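Local structure of peptidoglycan synthetase penicillin-binding protein 3 (Bifidobacterium adolescentis, 4YE5) at residues A[519-524]-A[540-545]. The protein probably binds penicillin and, as a member of the transpeptidase family, is thought to cross-link peptidoglycan strands in cell-wall synthesis. Numbering follows the deposited sequence.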
# COMPACT_ATOMS: atom_id res chain seq x y z
N ILE A 519 -10.28 8.51 -9.76
CA ILE A 519 -10.57 8.65 -8.35
C ILE A 519 -11.76 7.78 -8.09
O ILE A 519 -12.82 7.97 -8.70
CB ILE A 519 -11.02 10.09 -8.02
CG1 ILE A 519 -9.95 11.12 -8.43
CG2 ILE A 519 -11.33 10.23 -6.52
CD1 ILE A 519 -10.54 12.53 -8.57
N THR A 520 -11.62 6.84 -7.18
CA THR A 520 -12.73 5.97 -6.88
C THR A 520 -13.05 6.06 -5.39
O THR A 520 -12.14 6.06 -4.56
CB THR A 520 -12.40 4.52 -7.24
OG1 THR A 520 -12.08 4.43 -8.64
CG2 THR A 520 -13.60 3.60 -6.95
N VAL A 521 -14.33 6.13 -5.06
CA VAL A 521 -14.77 6.18 -3.67
C VAL A 521 -15.84 5.10 -3.44
O VAL A 521 -16.71 4.90 -4.28
CB VAL A 521 -15.34 7.57 -3.30
CG1 VAL A 521 -16.05 7.54 -1.91
CG2 VAL A 521 -14.22 8.61 -3.29
N VAL A 522 -15.75 4.40 -2.31
CA VAL A 522 -16.76 3.43 -1.90
C VAL A 522 -17.16 3.71 -0.46
O VAL A 522 -16.30 3.78 0.41
CB VAL A 522 -16.22 1.98 -2.00
CG1 VAL A 522 -17.32 0.99 -1.69
CG2 VAL A 522 -15.63 1.72 -3.40
N LEU A 523 -18.46 3.89 -0.21
CA LEU A 523 -18.97 4.16 1.14
C LEU A 523 -20.00 3.11 1.50
O LEU A 523 -20.85 2.77 0.67
CB LEU A 523 -19.67 5.55 1.20
CG LEU A 523 -18.86 6.73 0.66
CD1 LEU A 523 -19.76 7.99 0.67
CD2 LEU A 523 -17.60 6.98 1.50
N LYS A 524 -19.94 2.62 2.73
CA LYS A 524 -20.93 1.65 3.20
C LYS A 524 -22.03 2.33 3.99
O LYS A 524 -21.75 3.07 4.92
CB LYS A 524 -20.28 0.55 4.05
CG LYS A 524 -21.31 -0.52 4.52
CD LYS A 524 -20.64 -1.73 5.20
CE LYS A 524 -21.72 -2.67 5.79
NZ LYS A 524 -21.17 -4.03 6.15
N ALA A 540 -15.75 14.13 -6.11
CA ALA A 540 -15.61 15.50 -6.60
C ALA A 540 -14.84 16.43 -5.64
O ALA A 540 -14.14 17.35 -6.09
CB ALA A 540 -16.99 16.09 -6.97
N GLU A 541 -14.99 16.22 -4.34
CA GLU A 541 -14.19 16.96 -3.35
C GLU A 541 -12.70 16.64 -3.53
O GLU A 541 -11.84 17.51 -3.48
CB GLU A 541 -14.61 16.58 -1.93
CG GLU A 541 -15.98 17.09 -1.50
CD GLU A 541 -16.01 18.60 -1.34
OE1 GLU A 541 -15.15 19.11 -0.58
OE2 GLU A 541 -16.86 19.27 -1.98
N ILE A 542 -12.38 15.37 -3.73
CA ILE A 542 -11.00 14.97 -3.99
C ILE A 542 -10.56 15.55 -5.33
O ILE A 542 -9.48 16.14 -5.43
CB ILE A 542 -10.88 13.44 -3.97
CG1 ILE A 542 -11.23 12.92 -2.57
CG2 ILE A 542 -9.46 12.98 -4.40
CD1 ILE A 542 -11.55 11.40 -2.55
N GLY A 543 -11.41 15.40 -6.35
CA GLY A 543 -11.14 15.97 -7.66
C GLY A 543 -10.81 17.46 -7.64
O GLY A 543 -9.81 17.89 -8.22
N GLU A 544 -11.62 18.24 -6.94
CA GLU A 544 -11.35 19.67 -6.78
C GLU A 544 -9.96 19.94 -6.21
O GLU A 544 -9.23 20.79 -6.70
CB GLU A 544 -12.39 20.32 -5.86
CG GLU A 544 -12.09 21.80 -5.61
CD GLU A 544 -12.94 22.43 -4.51
OE1 GLU A 544 -13.19 21.78 -3.46
OE2 GLU A 544 -13.36 23.58 -4.70
N PHE A 545 -9.59 19.22 -5.16
CA PHE A 545 -8.26 19.41 -4.55
C PHE A 545 -7.14 19.10 -5.56
O PHE A 545 -6.16 19.82 -5.62
CB PHE A 545 -8.12 18.51 -3.31
CG PHE A 545 -6.72 18.48 -2.73
CD1 PHE A 545 -6.26 19.53 -1.94
CD2 PHE A 545 -5.89 17.40 -2.96
CE1 PHE A 545 -4.98 19.51 -1.41
CE2 PHE A 545 -4.61 17.36 -2.42
CZ PHE A 545 -4.15 18.41 -1.64
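The C-terminal helix of the transpeptidase domain packs on its five-stranded antiparallel sheet where Ile519 and Val521, on the central strand, meet Ile542 and Gly543. The axes of the two short segments approach to 9.0 Å and their directions differ by 151°, a nearly antiparallel course that fits a chain leaving the strand and returning as a helix over one face of the sheet. Ile519 makes two separate contacts with its two branches. Its CG2, anti to the backbone N, lies 3.9 Å from Ile542 CG2, and the two isoleucine side chains, coming from opposite sides, touch alongside rather than end-on. The other branch bends toward the backbone N (chi1 -58°) and then extends, which carries CD1 onto bare helix backbone, where it rests against CA and N of Gly543, 3.6 Å from Gly543 CA. These residues belong to the sheet-and-helix core of the penicillin-binding protein and serine beta-lactamase fold, in which the last helix covers the sheet. Further along the strand, Val521 CG2 is 3.9 Å from Ile542 CD1, a glancing contact between branches that cross at a slant. Ile542 thus reaches both strand residues: CG2 faces Ile519, while CD1 extends to Val521 and also lies 4.1 Å from Ile519 CG2. The contact is apolar and buried, with 157 Å² of surface covered in total. Val521 also touches Ala535, Val538 and Thr539 earlier in the helix, Ile519 reaches Leu546, and Ile542 touches Val247 of the adjoining strand 242-249. Between the two inward-facing residues, Thr520 points away from the helix, and its OG1 is hydrogen-bonded to Thr412 OG1 and Ser507 OG.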